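Local atomic coordinates of NusG domain II-containing protein (Ruminococcus gnavus, PDB entry 4ESN), a protein that is of unknown function but binds a zinc ion through a cysteine cluster in its NusG domain II-like beta fold. Residues A[60-64]-A[65-69]; A[72-75]-A[76-80]. One frame throughout, in Å; residues are numbered along the deposited sequence.

Interaction 1 of 2, residues A[60-64]-A[65-69]; sequences ADCPD and QLCVH. With ZN (zinc ion), chain C.
Gln65 bends its side chain back against residues 60-64 and fits its amide nitrogen between two backbone carbonyls. Gln65 NE2 lies 2.8 Å from Cys62 O, with an N-H...O angle of 169° and the donor in the carbonyl plane. It lies equally near Ala60 O, but there the donor stands 54° above the carbonyl plane. Both acceptors lie close to the plane of the Gln65 amide, one on each N-H, which fixes its rotation; the bend at chi2 (-72°) turns the amide back toward the loop. A water bridges Gln65 OE1 and Ala60 N. With an alanine at this position, Ala60 O and Cys62 O would probably lose their common donor, and the loop that presents Cys62 would be freer to shift. Cys62 SG and Cys67 SG each sit 2.3 Å from the zinc ion, and Cys82 supplies a third thiolate. The fourth ligand is a water, which donates to Asp64 OD1 and accepts a hydrogen bond from Cys67 N. Asp64 OD1 also receives Leu66 N at 2.8 Å on its anti side. The site is thus a three-cysteine zinc centre completed by water, with Asp64 OD1 and Cys67 N holding that water in the second shell and the carboxylate probably polarising the O-H it accepts.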
ATOM      1  N   ALA A  60       1.338  -5.586 -14.975  1.00 43.67           N
ATOM      2  CA  ALA A  60       2.560  -5.810 -14.218  1.00 42.69           C
ATOM      3  C   ALA A  60       3.211  -7.090 -14.689  1.00 49.89           C
ATOM      4  O   ALA A  60       2.500  -8.021 -15.096  1.00 51.33           O
ATOM      5  CB  ALA A  60       2.272  -5.864 -12.731  1.00 41.88           C
ATOM      6  N   ASP A  61       4.559  -7.151 -14.613  1.00 47.97           N
ATOM      7  CA  ASP A  61       5.337  -8.342 -14.986  1.00 50.71           C
ATOM      8  C   ASP A  61       5.610  -9.254 -13.760  1.00 57.61           C
ATOM      9  O   ASP A  61       6.361 -10.222 -13.876  1.00 61.54           O
ATOM     10  CB  ASP A  61       6.662  -7.936 -15.670  1.00 53.06           C
ATOM     11  CG  ASP A  61       7.765  -7.386 -14.770  1.00 64.57           C
ATOM     12  OD1 ASP A  61       7.478  -7.059 -13.588  1.00 64.00           O
ATOM     13  OD2 ASP A  61       8.909  -7.257 -15.250  1.00 74.94           O
ATOM     14  N   CYS A  62       5.031  -8.934 -12.595  1.00 53.04           N
ATOM     15  CA  CYS A  62       5.204  -9.706 -11.353  1.00 53.52           C
ATOM     16  C   CYS A  62       4.543 -11.096 -11.481  1.00 60.44           C
ATOM     17  O   CYS A  62       3.526 -11.219 -12.182  1.00 60.10           O
ATOM     18  CB  CYS A  62       4.631  -8.940 -10.167  1.00 51.17           C
ATOM     19  SG  CYS A  62       2.846  -8.664 -10.274  1.00 53.37           S
ATOM     20  N   PRO A  63       5.069 -12.143 -10.793  1.00 60.21           N
ATOM     21  CA  PRO A  63       4.469 -13.488 -10.929  1.00 62.16           C
ATOM     22  C   PRO A  63       3.083 -13.651 -10.286  1.00 66.78           C
ATOM     23  O   PRO A  63       2.241 -14.356 -10.856  1.00 69.34           O
ATOM     24  CB  PRO A  63       5.477 -14.404 -10.219  1.00 66.12           C
ATOM     25  CG  PRO A  63       6.733 -13.606 -10.093  1.00 70.13           C
ATOM     26  CD  PRO A  63       6.278 -12.187  -9.941  1.00 62.85           C
ATOM     27  N   ASP A  64       2.850 -13.047  -9.105  1.00 60.63           N
ATOM     28  CA  ASP A  64       1.585 -13.217  -8.379  1.00 60.21           C
ATOM     29  C   ASP A  64       0.405 -12.421  -9.001  1.00 61.62           C
ATOM     30  O   ASP A  64      -0.743 -12.828  -8.819  1.00 61.76           O
ATOM     31  CB  ASP A  64       1.742 -12.871  -6.878  1.00 61.55           C
ATOM     32  CG  ASP A  64       2.178 -11.449  -6.551  1.00 66.74           C
ATOM     33  OD1 ASP A  64       1.597 -10.500  -7.119  1.00 63.37           O
ATOM     34  OD2 ASP A  64       3.035 -11.283  -5.660  1.00 72.05           O
ATOM     35  N   GLN A  65       0.682 -11.280  -9.689  1.00 54.74           N
ATOM     36  CA  GLN A  65      -0.323 -10.424 -10.348  1.00 51.66           C
ATOM     37  C   GLN A  65      -1.319  -9.825  -9.338  1.00 55.12           C
ATOM     38  O   GLN A  65      -2.409  -9.400  -9.736  1.00 56.89           O
ATOM     39  CB  GLN A  65      -1.087 -11.222 -11.439  1.00 53.12           C
ATOM     40  CG  GLN A  65      -0.228 -11.630 -12.636  1.00 55.83           C
ATOM     41  CD  GLN A  65       0.095 -10.438 -13.500  1.00 63.62           C
ATOM     42  OE1 GLN A  65      -0.781  -9.858 -14.145  1.00 57.38           O
ATOM     43  NE2 GLN A  65       1.353 -10.016 -13.488  1.00 50.61           N
ATOM     44  N   LEU A  66      -0.957  -9.787  -8.050  1.00 49.21           N
ATOM     45  CA  LEU A  66      -1.831  -9.306  -6.979  1.00 48.43           C
ATOM     46  C   LEU A  66      -2.187  -7.824  -7.138  1.00 49.63           C
ATOM     47  O   LEU A  66      -3.346  -7.471  -6.915  1.00 48.84           O
ATOM     48  CB  LEU A  66      -1.222  -9.569  -5.580  1.00 49.39           C
ATOM     49  CG  LEU A  66      -1.284 -11.028  -5.075  1.00 57.30           C
ATOM     50  CD1 LEU A  66      -0.518 -11.188  -3.755  1.00 57.65           C
ATOM     51  CD2 LEU A  66      -2.747 -11.500  -4.867  1.00 60.90           C
ATOM     52  N   CYS A  67      -1.209  -6.970  -7.545  1.00 45.49           N
ATOM     53  CA  CYS A  67      -1.414  -5.519  -7.733  1.00 43.03           C
ATOM     54  C   CYS A  67      -2.474  -5.259  -8.803  1.00 47.42           C
ATOM     55  O   CYS A  67      -3.318  -4.384  -8.623  1.00 47.74           O
ATOM     56  CB  CYS A  67      -0.097  -4.837  -8.091  1.00 42.14           C
ATOM     57  SG  CYS A  67       0.736  -5.540  -9.544  1.00 45.50           S
ATOM     58  N   VAL A  68      -2.441  -6.047  -9.902  1.00 45.15           N
ATOM     59  CA  VAL A  68      -3.365  -5.946 -11.033  1.00 45.85           C
ATOM     60  C   VAL A  68      -4.797  -6.345 -10.590  1.00 50.29           C
ATOM     61  O   VAL A  68      -5.766  -5.808 -11.131  1.00 48.23           O
ATOM     62  CB  VAL A  68      -2.852  -6.784 -12.245  1.00 51.27           C
ATOM     63  CG1 VAL A  68      -3.934  -6.989 -13.298  1.00 52.67           C
ATOM     64  CG2 VAL A  68      -1.637  -6.115 -12.876  1.00 49.68           C
ATOM     65  N   HIS A  69      -4.932  -7.201  -9.569  1.00 49.48           N
ATOM     66  CA  HIS A  69      -6.242  -7.629  -9.099  1.00 53.09           C
ATOM     67  C   HIS A  69      -6.806  -6.722  -7.990  1.00 55.58           C
ATOM     68  O   HIS A  69      -7.966  -6.889  -7.620  1.00 59.83           O
ATOM     69  CB  HIS A  69      -6.215  -9.116  -8.685  1.00 58.60           C
ATOM     70  CG  HIS A  69      -6.100  -9.994  -9.895  1.00 65.86           C
ATOM     71  ND1 HIS A  69      -4.869 -10.235 -10.503  1.00 68.43           N
ATOM     72  CD2 HIS A  69      -7.074 -10.533 -10.664  1.00 71.39           C
ATOM     73  CE1 HIS A  69      -5.131 -10.953 -11.584  1.00 70.36           C
ATOM     74  NE2 HIS A  69      -6.443 -11.157 -11.729  1.00 72.60           N
TER
HETATM   75 ZN    ZN C 201       2.535  -6.838  -8.852  1.00 49.75          ZN
HETATM   76  O   HOH W   1      -0.774  -7.829 -15.979  1.00 44.48           O
HETATM   77  O   HOH W   2       1.824  -7.815  -6.964  1.00 49.53           O

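Interaction 2 of 2, residues A[72-75]-A[76-80]; sequences AISR and TGESI
Glu78 reaches back across the turn and places one carboxylate oxygen, OE1, against two successive backbone N-H groups. Arg75 N is 2.9 Å from Glu78 OE1 and meets its anti lone pair, whereas Ser74 N, at 3.1 Å from Glu78 OE1, approaches nearly along the C-O axis with an N-H...O angle of 168°. The glutamate chain, extended beyond CG, runs beside the Arg75 side chain in the same direction. Over one face of the guanidinium, Glu78 OE1 lies 3.9 Å from Arg75 NH1; this long salt bridge is one of charge alone, since no N-H points at the oxygen.

The backbone sets up this grip. Residues 75-78 form a type II beta turn closed by Glu78 N to Arg75 O at 3.0 Å, and Gly77 takes the positive phi (97°) of its third position. Ile73 CB packs 3.8 Å from Glu78 CB, the two side chains sliding past each other in opposite directions. Ile73 CG1 also meets Ile80 CD1 at 3.8 Å, an apolar contact that reaches strand 79-82.

Beyond the turn, Ile73 forms a backbone hydrogen bond with Ala55 of strand 54-60, while Gly77 and Glu78 do so with Val91 and Ile80 with Val89, both in strand 87-92. Ser79 OG pairs with Ser79 OG of the second subunit, placing strand 79-82 at the dimer interface.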
ATOM      1  N   ALA A  72      -9.634  -0.410  -7.912  1.00 43.99           N
ATOM      2  CA  ALA A  72      -9.232   0.959  -8.219  1.00 41.50           C
ATOM      3  C   ALA A  72      -9.379   1.827  -6.955  1.00 44.08           C
ATOM      4  O   ALA A  72     -10.229   1.551  -6.108  1.00 43.89           O
ATOM      5  CB  ALA A  72     -10.076   1.515  -9.365  1.00 42.25           C
ATOM      6  N   ILE A  73      -8.509   2.828  -6.810  1.00 40.18           N
ATOM      7  CA  ILE A  73      -8.464   3.698  -5.636  1.00 40.72           C
ATOM      8  C   ILE A  73      -8.696   5.156  -6.055  1.00 45.92           C
ATOM      9  O   ILE A  73      -8.243   5.575  -7.119  1.00 44.44           O
ATOM     10  CB  ILE A  73      -7.125   3.498  -4.852  1.00 42.40           C
ATOM     11  CG1 ILE A  73      -5.867   3.828  -5.733  1.00 41.15           C
ATOM     12  CG2 ILE A  73      -7.062   2.067  -4.292  1.00 41.01           C
ATOM     13  CD1 ILE A  73      -4.481   3.890  -4.996  1.00 35.80           C
ATOM     14  N   SER A  74      -9.390   5.924  -5.203  1.00 45.66           N
ATOM     15  CA  SER A  74      -9.716   7.330  -5.448  1.00 45.32           C
ATOM     16  C   SER A  74      -9.793   8.138  -4.151  1.00 51.14           C
ATOM     17  O   SER A  74      -9.921   9.358  -4.209  1.00 51.70           O
ATOM     18  CB  SER A  74     -11.045   7.439  -6.207  1.00 49.80           C
ATOM     19  OG  SER A  74     -12.074   6.644  -5.633  1.00 53.01           O
ATOM     20  N   ARG A  75      -9.729   7.474  -2.989  1.00 50.48           N
ATOM     21  CA  ARG A  75      -9.856   8.166  -1.694  1.00 53.68           C
ATOM     22  C   ARG A  75      -8.494   8.304  -0.995  1.00 56.92           C
ATOM     23  O   ARG A  75      -7.671   7.381  -1.057  1.00 53.57           O
ATOM     24  CB  ARG A  75     -10.829   7.417  -0.792  1.00 56.76           C
ATOM     25  CG  ARG A  75     -12.142   8.102  -0.608  1.00 79.14           C
ATOM     26  CD  ARG A  75     -13.273   7.090  -0.563  1.00 96.58           C
ATOM     27  NE  ARG A  75     -13.780   6.824  -1.911  1.00102.18           N
ATOM     28  CZ  ARG A  75     -13.981   5.615  -2.417  1.00110.56           C
ATOM     29  NH1 ARG A  75     -13.744   4.532  -1.681  1.00106.65           N
ATOM     30  NH2 ARG A  75     -14.415   5.474  -3.661  1.00 79.08           N
ATOM     31  N   THR A  76      -8.274   9.460  -0.335  1.00 55.00           N
ATOM     32  CA  THR A  76      -7.027   9.770   0.351  0.50 56.03           C
ATOM     33  C   THR A  76      -6.704   8.645   1.368  1.00 60.98           C
ATOM     34  O   THR A  76      -7.574   8.169   2.103  1.00 61.73           O
ATOM     35  CB  THR A  76      -7.058  11.204   0.931  0.50 69.19           C
ATOM     36  OG1 THR A  76      -5.747  11.584   1.341  0.50 70.91           O
ATOM     37  CG2 THR A  76      -8.068  11.391   2.071  0.50 71.81           C
ATOM     38  N   GLY A  77      -5.460   8.190   1.319  1.00 57.35           N
ATOM     39  CA  GLY A  77      -4.974   7.110   2.170  1.00 57.90           C
ATOM     40  C   GLY A  77      -4.987   5.742   1.520  1.00 59.33           C
ATOM     41  O   GLY A  77      -4.164   4.900   1.885  1.00 60.90           O
ATOM     42  N   GLU A  78      -5.917   5.494   0.554  1.00 52.24           N
ATOM     43  CA  GLU A  78      -6.042   4.209  -0.147  1.00 49.74           C
ATOM     44  C   GLU A  78      -4.759   3.864  -0.885  1.00 52.16           C
ATOM     45  O   GLU A  78      -4.029   4.769  -1.293  1.00 52.41           O
ATOM     46  CB  GLU A  78      -7.215   4.208  -1.131  1.00 49.70           C
ATOM     47  CG  GLU A  78      -8.608   4.172  -0.509  1.00 58.37           C
ATOM     48  CD  GLU A  78      -9.674   3.789  -1.522  1.00 78.18           C
ATOM     49  OE1 GLU A  78      -9.940   4.580  -2.459  1.00 57.38           O
ATOM     50  OE2 GLU A  78     -10.198   2.657  -1.417  1.00 86.90           O
ATOM     51  N   SER A  79      -4.474   2.565  -1.066  1.00 47.05           N
ATOM     52  CA  SER A  79      -3.251   2.178  -1.763  1.00 44.24           C
ATOM     53  C   SER A  79      -3.384   0.911  -2.619  1.00 47.72           C
ATOM     54  O   SER A  79      -4.321   0.121  -2.473  1.00 48.09           O
ATOM     55  CB  SER A  79      -2.097   2.002  -0.764  1.00 47.04           C
ATOM     56  OG  SER A  79      -2.386   1.014   0.210  1.00 51.46           O
ATOM     57  N   ILE A  80      -2.435   0.774  -3.565  1.00 42.62           N
ATOM     58  CA  ILE A  80      -2.187  -0.361  -4.448  1.00 40.58           C
ATOM     59  C   ILE A  80      -0.682  -0.608  -4.345  1.00 45.28           C
ATOM     60  O   ILE A  80       0.105   0.335  -4.499  1.00 44.04           O
ATOM     61  CB  ILE A  80      -2.648  -0.143  -5.923  1.00 41.15           C
ATOM     62  CG1 ILE A  80      -4.177   0.015  -6.014  1.00 41.00           C
ATOM     63  CG2 ILE A  80      -2.135  -1.310  -6.851  1.00 39.18           C
ATOM     64  CD1 ILE A  80      -4.648   0.577  -7.389  1.00 46.43           C
TER

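Interaction 1 comes first along the chain and interaction 2 follows, their centres about 17 Å apart. Residues 60-69 lead from the end of strand 54-60 into helix 66-69; residues 72-80 then carry the chain into strand 79-82, at the edge of the four-stranded antiparallel sheet within this chain. The connection therefore passes from the three-stranded sheet to the four-stranded one. The two regions meet where Cys67 O lies 3.7 Å from Ile80 CG2, a packing contact. Strand 79-82 also delivers Cys82 to the zinc ion, so the metal ties the start of this connection to its end within the NusG domain II-like fold.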